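Local structure of malic enzyme (3NV9) at residues Leu436-Gln439 / Gln440-Ile444; Ile405-Met408 / Asp409-Gly412; Ala422-Ala425 / Ile426-Val430; Leu179-Leu182 / Arg183-Asp187; Val69-Ile72 / Ser73-Arg77. The protein probably catalyses the oxidative decarboxylation of malate to pyruvate, with NAD or NADP as the electron acceptor. All blocks are in the same frame, centred on the assembly; numbering follows the deposited sequence.

Contact 1. Residues Leu436-Gln439 / Gln440-Ile444; sequences LTWQ and QVYDI
T437 and Q440 form a capping box at the start of helix 438-461. Q440 sends its extended side chain back toward the N-cap, where its OE1 accepts the backbone N of T437 at 2.7 Å. In return Q440 N makes a weak bond of 3.3 Å to T437 OG1, which a chi1 of 50° holds over the opening turn. Each residue suits its role: threonine offers a compact acceptor close to its own backbone, and glutamine an oxygen on a chain long enough to reach back. L436 brings CB and CD2 up to the same amide oxygen.

V441 is buried. It sets CG2 against L436 CB at 4.0 Å and also meets A422 of helix 413-428. Y442 N donates to W438 O at 2.8 Å, and Y442 CB rests over one face of the W438 six-membered ring, a CH-pi contact. The two side chains run side by side, their rings near parallel at 25° but slid apart, while W438 NE1 is hydrogen-bonded to D420. Finally D443 receives Q439, whose chain bends at chi2. Q439 NE2 reaches D443 OD1 at 2.6 Å, meeting it from above the carboxylate plane while the oxygen lies in the amide's own plane.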
loop_
_atom_site.group_PDB
_atom_site.type_symbol
_atom_site.label_atom_id
_atom_site.label_comp_id
_atom_site.label_asym_id
_atom_site.label_seq_id
_atom_site.Cartn_x
_atom_site.Cartn_y
_atom_site.Cartn_z
ATOM N N LEU A 436 -14.597 -8.543 24.176
ATOM C CA LEU A 436 -14.907 -7.111 24.178
ATOM C C LEU A 436 -16.412 -6.901 24.079
ATOM O O LEU A 436 -17.106 -7.698 23.483
ATOM C CB LEU A 436 -14.198 -6.370 23.052
ATOM C CG LEU A 436 -12.699 -6.550 23.043
ATOM C CD1 LEU A 436 -12.223 -5.931 21.768
ATOM C CD2 LEU A 436 -12.057 -5.878 24.261
ATOM N N THR A 437 -16.915 -5.838 24.666
ATOM C CA THR A 437 -18.318 -5.621 24.629
ATOM C C THR A 437 -18.636 -4.754 23.390
ATOM O O THR A 437 -17.729 -4.278 22.693
ATOM C CB THR A 437 -18.737 -4.858 25.865
ATOM O OG1 THR A 437 -17.864 -3.720 26.001
ATOM C CG2 THR A 437 -18.646 -5.764 27.136
ATOM N N TRP A 438 -19.919 -4.508 23.167
ATOM C CA TRP A 438 -20.340 -3.646 22.073
ATOM C C TRP A 438 -19.698 -2.250 22.255
ATOM O O TRP A 438 -19.126 -1.664 21.295
ATOM C CB TRP A 438 -21.872 -3.593 22.012
ATOM C CG TRP A 438 -22.400 -2.818 20.881
ATOM C CD1 TRP A 438 -22.830 -3.299 19.687
ATOM C CD2 TRP A 438 -22.560 -1.385 20.816
ATOM N NE1 TRP A 438 -23.251 -2.271 18.887
ATOM C CE2 TRP A 438 -23.092 -1.087 19.552
ATOM C CE3 TRP A 438 -22.324 -0.338 21.718
ATOM C CZ2 TRP A 438 -23.387 0.200 19.156
ATOM C CZ3 TRP A 438 -22.597 0.965 21.315
ATOM C CH2 TRP A 438 -23.125 1.221 20.041
ATOM N N GLN A 439 -19.748 -1.730 23.491
ATOM C CA GLN A 439 -19.271 -0.367 23.718
ATOM C C GLN A 439 -17.763 -0.264 23.481
ATOM O O GLN A 439 -17.292 0.733 22.946
ATOM C CB GLN A 439 -19.629 0.132 25.123
ATOM C CG GLN A 439 -19.290 1.604 25.351
ATOM C CD GLN A 439 -20.108 2.551 24.457
ATOM O OE1 GLN A 439 -21.385 2.588 24.499
ATOM N NE2 GLN A 439 -19.387 3.310 23.620
ATOM N N GLN A 440 -17.008 -1.265 23.916
ATOM C CA GLN A 440 -15.557 -1.226 23.755
ATOM C C GLN A 440 -15.196 -1.211 22.271
ATOM O O GLN A 440 -14.224 -0.558 21.901
ATOM C CB GLN A 440 -14.852 -2.418 24.423
ATOM C CG GLN A 440 -14.904 -2.396 25.968
ATOM C CD GLN A 440 -14.485 -3.742 26.552
ATOM O OE1 GLN A 440 -14.881 -4.776 26.038
ATOM N NE2 GLN A 440 -13.653 -3.728 27.622
ATOM N N VAL A 441 -15.962 -1.925 21.451
ATOM C CA VAL A 441 -15.674 -2.033 20.028
ATOM C C VAL A 441 -16.069 -0.758 19.335
ATOM O O VAL A 441 -15.297 -0.223 18.550
ATOM C CB VAL A 441 -16.341 -3.282 19.369
ATOM C CG1 VAL A 441 -16.273 -3.217 17.817
ATOM C CG2 VAL A 441 -15.603 -4.485 19.832
ATOM N N TYR A 442 -17.247 -0.241 19.698
ATOM C CA TYR A 442 -17.738 1.046 19.229
ATOM C C TYR A 442 -16.710 2.095 19.501
ATOM O O TYR A 442 -16.361 2.892 18.592
ATOM C CB TYR A 442 -19.124 1.406 19.857
ATOM C CG TYR A 442 -19.738 2.687 19.271
ATOM C CD1 TYR A 442 -20.754 2.644 18.277
ATOM C CD2 TYR A 442 -19.293 3.933 19.708
ATOM C CE1 TYR A 442 -21.302 3.793 17.768
ATOM C CE2 TYR A 442 -19.819 5.099 19.189
ATOM C CZ TYR A 442 -20.797 5.016 18.231
ATOM O OH TYR A 442 -21.254 6.198 17.771
ATOM N N ASP A 443 -16.194 2.107 20.738
ATOM C CA ASP A 443 -15.226 3.149 21.156
ATOM C C ASP A 443 -13.953 3.159 20.276
ATOM O O ASP A 443 -13.417 4.239 19.912
ATOM C CB ASP A 443 -14.765 2.898 22.582
ATOM C CG ASP A 443 -15.822 3.263 23.651
ATOM O OD1 ASP A 443 -16.834 3.921 23.328
ATOM O OD2 ASP A 443 -15.560 2.901 24.843
ATOM N N ILE A 444 -13.466 1.966 19.945
ATOM C CA ILE A 444 -12.248 1.845 19.154
ATOM C C ILE A 444 -12.529 2.332 17.737
ATOM O O ILE A 444 -11.697 2.982 17.113
ATOM C CB ILE A 444 -11.788 0.365 19.145
ATOM C CG1 ILE A 444 -11.422 -0.095 20.559
ATOM C CG2 ILE A 444 -10.626 0.113 18.164
ATOM C CD1 ILE A 444 -11.097 -1.645 20.684
#

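Contact 2. Residues Ile405-Met408 / Asp409-Gly412; sequences IGTM and DEPG
T407 and E410 cross obliquely at the two ends of a type I beta turn, and their side chains grip its backbone from both termini. E410 extends beyond CG, and its chi1 of -64° swings the carboxylate back over the start of the turn. There E410 OE1 accepts T407 N at 3.0 Å through its anti lone pair, the one facing away from OE2. The same oxygen comes 3.4 Å from G406 CA. OE2 is engaged by R397 in a salt bridge, so the carboxylate joins the turn to a basic group outside it.

T407 lies alongside D409 and points the same way. Its OG1 takes D409 N at 3.1 Å, an ST turn laid over the beta turn, and also approaches D409 CB at 3.4 Å. The turn itself is closed by E410 N bonding to T407 O at 3.1 Å, with the donor well above the carbonyl plane. T407 thus engages its N, O and OG1 in a single bend.

M408 turns away from these polar groups, as its thioether chain suits. It packs on L123 and L127 of helix 114-128 and on F61 of the second subunit, and E410 meets F393 of helix 380-396. The turn thus lies in the loop between helices 380-396 and 413-428, against the subunit interface.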
loop_
_atom_site.group_PDB
_atom_site.type_symbol
_atom_site.label_atom_id
_atom_site.label_comp_id
_atom_site.label_asym_id
_atom_site.label_seq_id
_atom_site.Cartn_x
_atom_site.Cartn_y
_atom_site.Cartn_z
ATOM N N ILE A 405 -31.951 5.168 3.434
ATOM C CA ILE A 405 -30.695 4.452 3.775
ATOM C C ILE A 405 -29.691 5.491 4.257
ATOM O O ILE A 405 -29.772 6.630 3.881
ATOM C CB ILE A 405 -30.130 3.731 2.495
ATOM C CG1 ILE A 405 -28.947 2.823 2.806
ATOM C CG2 ILE A 405 -29.668 4.751 1.460
ATOM C CD1 ILE A 405 -28.822 1.639 1.836
ATOM N N GLY A 406 -28.729 5.119 5.070
ATOM C CA GLY A 406 -27.729 6.104 5.490
ATOM C C GLY A 406 -26.769 6.434 4.368
ATOM O O GLY A 406 -26.510 5.599 3.467
ATOM N N THR A 407 -26.196 7.621 4.447
ATOM C CA THR A 407 -25.386 8.156 3.368
ATOM C C THR A 407 -23.915 8.245 3.840
ATOM O O THR A 407 -23.623 8.093 5.050
ATOM C CB THR A 407 -25.909 9.561 2.893
ATOM O OG1 THR A 407 -25.291 10.616 3.674
ATOM C CG2 THR A 407 -27.457 9.641 2.990
ATOM N N MET A 408 -23.028 8.444 2.872
ATOM C CA MET A 408 -21.606 8.567 3.122
ATOM C C MET A 408 -21.247 9.843 3.889
ATOM O O MET A 408 -20.154 9.942 4.481
ATOM C CB MET A 408 -20.783 8.512 1.823
ATOM C CG MET A 408 -20.933 7.228 1.056
ATOM S SD MET A 408 -19.668 7.195 -0.231
ATOM C CE MET A 408 -20.469 8.206 -1.524
ATOM N N ASP A 409 -22.177 10.785 3.926
ATOM C CA ASP A 409 -22.032 11.968 4.772
ATOM C C ASP A 409 -22.358 11.786 6.292
ATOM O O ASP A 409 -22.343 12.754 7.042
ATOM C CB ASP A 409 -22.970 13.038 4.236
ATOM C CG ASP A 409 -22.462 14.429 4.534
ATOM O OD1 ASP A 409 -21.217 14.616 4.573
ATOM O OD2 ASP A 409 -23.296 15.307 4.783
ATOM N N GLU A 410 -22.712 10.564 6.701
ATOM C CA GLU A 410 -23.168 10.282 8.091
ATOM C C GLU A 410 -22.189 9.304 8.813
ATOM O O GLU A 410 -22.437 8.134 8.953
ATOM C CB GLU A 410 -24.600 9.768 8.119
ATOM C CG GLU A 410 -25.673 10.797 7.622
ATOM C CD GLU A 410 -27.104 10.176 7.563
ATOM O OE1 GLU A 410 -27.334 9.237 6.756
ATOM O OE2 GLU A 410 -27.997 10.605 8.324
ATOM N N PRO A 411 -21.061 9.844 9.255
ATOM C CA PRO A 411 -19.963 9.078 9.770
ATOM C C PRO A 411 -20.315 8.232 10.982
ATOM O O PRO A 411 -19.595 7.268 11.255
ATOM C CB PRO A 411 -18.885 10.134 10.072
ATOM C CG PRO A 411 -19.615 11.412 10.321
ATOM C CD PRO A 411 -20.875 11.306 9.415
ATOM N N GLY A 412 -21.437 8.503 11.640
ATOM C CA GLY A 412 -21.818 7.709 12.832
ATOM C C GLY A 412 -22.326 6.341 12.415
ATOM O O GLY A 412 -22.339 5.393 13.214
#

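Contact 3. Residues Ala422-Ala425 / Ile426-Val430; sequences AMQA and IKDGV
A Schellman motif ends helix 413-428, and residues 422-425, near the end of the helix, meet 426-430 around it. The signature pair of bonds runs from V430 N to A425 O, 3.2 Å, and from G429 N to I426 O, 3.1 Å; G429 N also makes a weak bond to A425 O. G429 has a positive phi of 85°, where a side chain would jam against the preceding carbonyl oxygen, so glycine fits the place. Past the bend, V430 turns CG2 back to A425 CB at 3.9 Å, an apolar contact that accompanies the polar one. Both residues also meet M382 of helix 380-396, and the small alanine is consistent with the close approach of that helix.

On another side of the helix, M423 and I426 lie side by side, CE of the methionine 3.8 Å from CD1 of the isoleucine. M423 further touches W438 of helix 438-461, a role for which its flexible thioether is well suited. Q424 is bent at chi2 (67°), which carries its amide along the helix toward D428. Q424 NE2 bonds to D428 OD1 at 3.2 Å, coming from above the carboxylate plane, and also lies 3.4 Å from K427 CD, alongside the lysine's aliphatic chain.

D428 sits near the negative end of the helix dipole, where a carboxylate would be expected to be disfavoured. The bonds from Q424 and N381 to OD1, and that with T379 at OD2, would be expected to offset this cost while tying the helix end to the residues around 380.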
loop_
_atom_site.group_PDB
_atom_site.type_symbol
_atom_site.label_atom_id
_atom_site.label_comp_id
_atom_site.label_asym_id
_atom_site.label_seq_id
_atom_site.Cartn_x
_atom_site.Cartn_y
_atom_site.Cartn_z
ATOM N N ALA A 422 -19.044 -6.816 14.819
ATOM C CA ALA A 422 -18.104 -7.451 15.762
ATOM C C ALA A 422 -18.785 -8.439 16.707
ATOM O O ALA A 422 -18.230 -9.493 17.024
ATOM C CB ALA A 422 -17.358 -6.385 16.564
ATOM N N MET A 423 -19.979 -8.084 17.166
ATOM C CA MET A 423 -20.669 -8.860 18.165
ATOM C C MET A 423 -21.156 -10.125 17.472
ATOM O O MET A 423 -21.022 -11.236 18.005
ATOM C CB MET A 423 -21.863 -8.062 18.732
ATOM C CG MET A 423 -21.475 -6.912 19.655
ATOM S SD MET A 423 -20.409 -7.357 21.050
ATOM C CE MET A 423 -18.720 -7.049 20.502
ATOM N N GLN A 424 -21.742 -9.905 16.296
ATOM C CA GLN A 424 -22.137 -10.962 15.380
ATOM C C GLN A 424 -20.961 -11.886 15.064
ATOM O O GLN A 424 -21.133 -13.095 15.091
ATOM C CB GLN A 424 -22.796 -10.409 14.113
ATOM C CG GLN A 424 -23.558 -11.456 13.339
ATOM C CD GLN A 424 -24.805 -11.990 14.091
ATOM O OE1 GLN A 424 -25.788 -11.280 14.324
ATOM N NE2 GLN A 424 -24.756 -13.255 14.437
ATOM N N ALA A 425 -19.757 -11.340 14.841
ATOM C CA ALA A 425 -18.593 -12.242 14.550
ATOM C C ALA A 425 -18.342 -13.163 15.753
ATOM O O ALA A 425 -18.234 -14.374 15.602
ATOM C CB ALA A 425 -17.334 -11.455 14.158
ATOM N N ILE A 426 -18.267 -12.574 16.953
ATOM C CA ILE A 426 -18.244 -13.368 18.205
ATOM C C ILE A 426 -19.390 -14.393 18.278
ATOM O O ILE A 426 -19.145 -15.570 18.537
ATOM C CB ILE A 426 -18.267 -12.463 19.473
ATOM C CG1 ILE A 426 -17.049 -11.524 19.447
ATOM C CG2 ILE A 426 -18.344 -13.342 20.769
ATOM C CD1 ILE A 426 -17.074 -10.481 20.497
ATOM N N LYS A 427 -20.628 -13.964 18.038
ATOM C CA LYS A 427 -21.722 -14.914 18.056
ATOM C C LYS A 427 -21.597 -16.048 16.989
ATOM O O LYS A 427 -21.999 -17.196 17.232
ATOM C CB LYS A 427 -23.048 -14.195 17.935
ATOM C CG LYS A 427 -24.239 -15.135 17.787
ATOM C CD LYS A 427 -25.568 -14.371 17.566
ATOM C CE LYS A 427 -26.622 -15.324 17.005
ATOM N NZ LYS A 427 -27.977 -14.926 17.494
ATOM N N ASP A 428 -21.082 -15.720 15.805
ATOM C CA ASP A 428 -20.878 -16.707 14.765
ATOM C C ASP A 428 -19.685 -17.666 15.073
ATOM O O ASP A 428 -19.566 -18.738 14.457
ATOM C CB ASP A 428 -20.688 -16.000 13.427
ATOM C CG ASP A 428 -21.966 -15.325 12.918
ATOM O OD1 ASP A 428 -23.120 -15.723 13.292
ATOM O OD2 ASP A 428 -21.821 -14.385 12.102
ATOM N N GLY A 429 -18.814 -17.279 16.001
ATOM C CA GLY A 429 -17.671 -18.097 16.373
ATOM C C GLY A 429 -16.446 -17.914 15.489
ATOM O O GLY A 429 -15.454 -18.702 15.576
ATOM N N VAL A 430 -16.484 -16.853 14.670
ATOM C CA VAL A 430 -15.351 -16.527 13.820
ATOM C C VAL A 430 -14.372 -15.493 14.405
ATOM O O VAL A 430 -13.276 -15.294 13.852
ATOM C CB VAL A 430 -15.811 -16.187 12.411
ATOM C CG1 VAL A 430 -16.676 -17.332 11.909
ATOM C CG2 VAL A 430 -16.595 -14.834 12.376
#

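Contact 4. Residues Leu179-Leu182 / Arg183-Asp187. With SO4 (sulfate ion), chain C.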
loop_
_atom_site.group_PDB
_atom_site.type_symbol
_atom_site.label_atom_id
_atom_site.label_comp_id
_atom_site.label_asym_id
_atom_site.label_seq_id
_atom_site.Cartn_x
_atom_site.Cartn_y
_atom_site.Cartn_z
ATOM N N LEU A 179 -12.779 -16.325 -4.127
ATOM C CA LEU A 179 -13.235 -16.009 -2.772
ATOM C C LEU A 179 -13.316 -17.295 -1.934
ATOM O O LEU A 179 -12.720 -17.394 -0.844
ATOM C CB LEU A 179 -14.584 -15.263 -2.809
ATOM C CG LEU A 179 -15.247 -15.127 -1.403
ATOM C CD1 LEU A 179 -14.399 -14.275 -0.460
ATOM C CD2 LEU A 179 -16.671 -14.656 -1.437
ATOM N N ASP A 180 -14.015 -18.286 -2.473
ATOM C CA ASP A 180 -14.351 -19.522 -1.755
ATOM C C ASP A 180 -13.109 -20.246 -1.268
ATOM O O ASP A 180 -13.074 -20.682 -0.117
ATOM C CB ASP A 180 -15.215 -20.440 -2.649
ATOM C CG ASP A 180 -16.528 -19.806 -3.027
ATOM O OD1 ASP A 180 -16.908 -18.838 -2.349
ATOM O OD2 ASP A 180 -17.199 -20.240 -3.991
ATOM N N VAL A 181 -12.077 -20.338 -2.125
ATOM C CA VAL A 181 -10.783 -20.949 -1.723
ATOM C C VAL A 181 -10.045 -20.087 -0.742
ATOM O O VAL A 181 -9.651 -20.561 0.330
ATOM C CB VAL A 181 -9.835 -21.160 -2.926
ATOM C CG1 VAL A 181 -8.479 -21.627 -2.460
ATOM C CG2 VAL A 181 -10.418 -22.153 -3.899
ATOM N N LEU A 182 -9.840 -18.809 -1.102
ATOM C CA LEU A 182 -9.049 -17.879 -0.253
ATOM C C LEU A 182 -9.615 -17.669 1.125
ATOM O O LEU A 182 -8.868 -17.506 2.041
ATOM C CB LEU A 182 -8.897 -16.480 -0.876
ATOM C CG LEU A 182 -8.001 -16.417 -2.070
ATOM C CD1 LEU A 182 -8.016 -15.015 -2.573
ATOM C CD2 LEU A 182 -6.582 -16.920 -1.715
ATOM N N ARG A 183 -10.934 -17.634 1.256
ATOM C CA ARG A 183 -11.496 -17.432 2.573
ATOM C C ARG A 183 -11.145 -18.584 3.536
ATOM O O ARG A 183 -11.120 -18.403 4.731
ATOM C CB ARG A 183 -12.998 -17.142 2.482
ATOM C CG ARG A 183 -13.910 -18.299 2.625
ATOM C CD ARG A 183 -15.287 -17.836 2.238
ATOM N NE ARG A 183 -15.907 -16.991 3.272
ATOM C CZ ARG A 183 -16.977 -17.358 3.991
ATOM N NH1 ARG A 183 -17.517 -18.561 3.781
ATOM N NH2 ARG A 183 -17.513 -16.536 4.907
ATOM N N GLU A 184 -10.818 -19.755 2.996
ATOM C CA GLU A 184 -10.516 -20.925 3.819
ATOM C C GLU A 184 -9.047 -21.050 4.026
ATOM O O GLU A 184 -8.603 -21.420 5.138
ATOM C CB GLU A 184 -11.140 -22.201 3.235
ATOM C CG GLU A 184 -12.688 -22.127 3.219
ATOM C CD GLU A 184 -13.324 -21.934 4.637
ATOM O OE1 GLU A 184 -12.670 -22.268 5.675
ATOM O OE2 GLU A 184 -14.489 -21.450 4.699
ATOM N N SER A 185 -8.264 -20.678 3.012
ATOM C CA SER A 185 -6.819 -20.846 3.149
ATOM C C SER A 185 -6.034 -19.748 3.842
ATOM O O SER A 185 -4.938 -20.034 4.335
ATOM C CB SER A 185 -6.139 -21.198 1.810
ATOM O OG SER A 185 -6.533 -20.347 0.766
ATOM N N CYS A 186 -6.517 -18.495 3.823
ATOM C CA CYS A 186 -5.692 -17.402 4.335
ATOM C C CYS A 186 -5.915 -17.276 5.825
ATOM O O CYS A 186 -6.944 -17.668 6.312
ATOM C CB CYS A 186 -5.988 -16.096 3.582
ATOM S SG CYS A 186 -5.514 -16.176 1.803
ATOM N N ASP A 187 -4.930 -16.755 6.536
ATOM C CA ASP A 187 -4.950 -16.614 7.988
ATOM C C ASP A 187 -5.526 -15.245 8.452
ATOM O O ASP A 187 -5.586 -14.946 9.652
ATOM C CB ASP A 187 -3.549 -16.889 8.566
ATOM C CG ASP A 187 -3.199 -18.433 8.615
ATOM O OD1 ASP A 187 -4.118 -19.318 8.630
ATOM O OD2 ASP A 187 -1.986 -18.774 8.636
HETATM S S SO4 C . -20.739 -18.445 6.143
HETATM O O1 SO4 C . -21.513 -19.498 6.755
HETATM O O2 SO4 C . -19.555 -18.213 6.968
HETATM O O3 SO4 C . -20.330 -18.860 4.807
HETATM O O4 SO4 C . -21.588 -17.297 5.942
#
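Helix 174-185 is the crossover of a beta-alpha-beta unit between strands 164-167 and 190-192, and residues 179-182 and 183-187 meet at its C-terminal end. One carbonyl there takes three donors. V181 O accepts S185 N and E184 N, each at 3.0 Å, and S185 OG at 3.2 Å. S185 N comes in the carbonyl plane, whereas E184 N and the hydroxyl both stand out of it. A chi1 of 49° folds the S185 hydroxyl back onto the helix, which a small serine can do at the last helical residue, and Q156 is its other partner.

On the buried side, L182 CD2 packs on C186 SG at 3.8 Å. L182 continues onto I152 and V155 of helix 148-158, apolar bulk suited to a helix lying on its neighbours.

R183 leaves the helix outward, its CB beside L179 O at 3.3 Å, and its long chain carries the guanidinium to a sulfate. NH1 bonds to sulfate O3 at 3.0 Å, near the guanidinium plane, and NH2 makes a weak bond to O2. D380 N, at the start of helix 380-396, also binds the ion. Arginine and a helix N terminus thus share one anion, probably taken from the crystallisation liquor, which suggests that the site can accept negative charge.

Contact 5. Residues Val69-Ile72 / Ser73-Arg77; sequences VSRI and STNIR
The backbone is helical through these residues of helix 69-78, and four i to i+4 bonds join 69-72 to 73-76. N75 N to R71 O measures 2.8 Å and I76 N to I72 O 2.9 Å; S73 N and T74 N bind V69 O and S70 O in the same way.

Along one face, I72 and I76 are one turn apart and cross obliquely, I72 CG2 touching I76 CD1 at 3.9 Å. Their branched apolar chains lie against Y86 and S83 of helix 83-86, a suitable use of isoleucine in a buried helix face.

A more polar face looks to the second subunit. R71 bends at chi2 and chi3, so that its methylenes cross the N75 amide obliquely, R71 CG 3.6 Å from N75 ND2 and R71 CD 3.5 Å from N75 OD1. The guanidinium and amide planes stand 44° apart. E37 OE1 of the second subunit accepts N75 ND2 and forms a salt bridge with R71 NH1, which also pairs with E34 of that subunit. Arginine reaches far enough for both acids, while the shorter asparagine supplies an N-H nearer the helix.

S70 and T74 share a water. It donates to S70 OG at 2.8 Å and is hydrogen-bonded to T74 OG1 at 2.9 Å, T74 holding its hydroxyl there with chi1 at 57°. S70 OG is also hydrogen-bonded to D105 of the second subunit.

Acidic groups of one subunit thus meet basic and neutral polar groups of the other, and R71 would be expected to favour the ionised form of E34 and E37 of the second subunit.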
loop_
_atom_site.group_PDB
_atom_site.type_symbol
_atom_site.label_atom_id
_atom_site.label_comp_id
_atom_site.label_asym_id
_atom_site.label_seq_id
_atom_site.Cartn_x
_atom_site.Cartn_y
_atom_site.Cartn_z
ATOM N N VAL A 69 15.124 -1.829 14.865
ATOM C CA VAL A 69 14.061 -2.549 14.160
ATOM C C VAL A 69 14.261 -4.068 14.153
ATOM O O VAL A 69 13.356 -4.846 13.880
ATOM C CB VAL A 69 13.900 -2.001 12.699
ATOM C CG1 VAL A 69 15.053 -2.410 11.827
ATOM C CG2 VAL A 69 12.564 -2.423 12.087
ATOM N N SER A 70 15.476 -4.492 14.445
ATOM C CA SER A 70 15.831 -5.923 14.484
ATOM C C SER A 70 15.029 -6.663 15.551
ATOM O O SER A 70 14.622 -7.792 15.332
ATOM C CB SER A 70 17.360 -6.055 14.674
ATOM O OG SER A 70 17.687 -7.264 15.307
ATOM N N ARG A 71 14.774 -6.026 16.691
ATOM C CA ARG A 71 13.831 -6.565 17.692
ATOM C C ARG A 71 12.478 -6.890 17.098
ATOM O O ARG A 71 11.854 -7.923 17.445
ATOM C CB ARG A 71 13.663 -5.587 18.877
ATOM C CG ARG A 71 12.670 -6.068 19.969
ATOM C CD ARG A 71 13.094 -7.380 20.690
ATOM N NE ARG A 71 14.211 -7.148 21.598
ATOM C CZ ARG A 71 14.078 -6.525 22.767
ATOM N NH1 ARG A 71 12.861 -6.124 23.182
ATOM N NH2 ARG A 71 15.148 -6.318 23.529
ATOM N N ILE A 72 12.007 -6.024 16.194
ATOM C CA ILE A 72 10.732 -6.282 15.530
ATOM C C ILE A 72 10.847 -7.484 14.601
ATOM O O ILE A 72 9.953 -8.328 14.569
ATOM C CB ILE A 72 10.174 -5.051 14.759
ATOM C CG1 ILE A 72 9.940 -3.814 15.667
ATOM C CG2 ILE A 72 8.861 -5.400 14.020
ATOM C CD1 ILE A 72 9.262 -4.081 17.011
ATOM N N SER A 73 11.933 -7.585 13.848
ATOM C CA SER A 73 12.103 -8.704 12.941
ATOM C C SER A 73 12.070 -10.030 13.687
ATOM O O SER A 73 11.400 -10.967 13.274
ATOM C CB SER A 73 13.421 -8.585 12.167
ATOM O OG SER A 73 13.561 -7.277 11.602
ATOM N N THR A 74 12.785 -10.111 14.800
ATOM C CA THR A 74 12.871 -11.380 15.538
ATOM C C THR A 74 11.581 -11.634 16.346
ATOM O O THR A 74 11.059 -12.788 16.372
ATOM C CB THR A 74 14.184 -11.482 16.376
ATOM O OG1 THR A 74 14.261 -10.370 17.263
ATOM C CG2 THR A 74 15.441 -11.463 15.431
ATOM N N ASN A 75 11.030 -10.570 16.936
ATOM C CA ASN A 75 9.704 -10.688 17.583
ATOM C C ASN A 75 8.653 -11.271 16.650
ATOM O O ASN A 75 7.937 -12.224 17.002
ATOM C CB ASN A 75 9.217 -9.348 18.122
ATOM C CG ASN A 75 9.885 -8.971 19.393
ATOM O OD1 ASN A 75 10.687 -9.733 19.922
ATOM N ND2 ASN A 75 9.555 -7.783 19.920
ATOM N N ILE A 76 8.564 -10.723 15.443
ATOM C CA ILE A 76 7.622 -11.266 14.488
ATOM C C ILE A 76 7.961 -12.724 14.128
ATOM O O ILE A 76 7.081 -13.563 14.136
ATOM C CB ILE A 76 7.468 -10.393 13.225
ATOM C CG1 ILE A 76 6.935 -9.013 13.602
ATOM C CG2 ILE A 76 6.469 -11.034 12.321
ATOM C CD1 ILE A 76 6.642 -8.104 12.380
ATOM N N ARG A 77 9.226 -13.027 13.824
ATOM C CA ARG A 77 9.633 -14.416 13.436
ATOM C C ARG A 77 9.111 -15.439 14.448
ATOM O O ARG A 77 8.506 -16.438 14.080
ATOM C CB ARG A 77 11.153 -14.483 13.332
ATOM C CG ARG A 77 11.760 -15.817 12.937
ATOM C CD ARG A 77 12.655 -16.306 14.045
ATOM N NE ARG A 77 14.005 -15.802 13.858
ATOM C CZ ARG A 77 14.849 -15.395 14.819
ATOM N NH1 ARG A 77 14.510 -15.366 16.090
ATOM N NH2 ARG A 77 16.049 -14.962 14.467
HETATM O O HOH W 1 16.689 -8.790 17.387
#

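From the N terminus the order is contact 5, contact 4, contact 2, contact 3, contact 1. All are in series, each local in sequence, and none nests in or crosses another. Contact 5 ties helix 69-78 to the second subunit, which contact 2 also touches, about 41 Å away between centres. Contact 4 ends a crossover helix of the four-stranded parallel sheet. Contact 2 shapes the loop leading into helix 413-428, and contact 3 closes that helix, with its nearest atoms about 7 Å from contact 4. Contact 1 opens the next helix, and it touches contact 3 directly: L436 O lies 3.5 Å from M423 CE, so the two successive helices pack together.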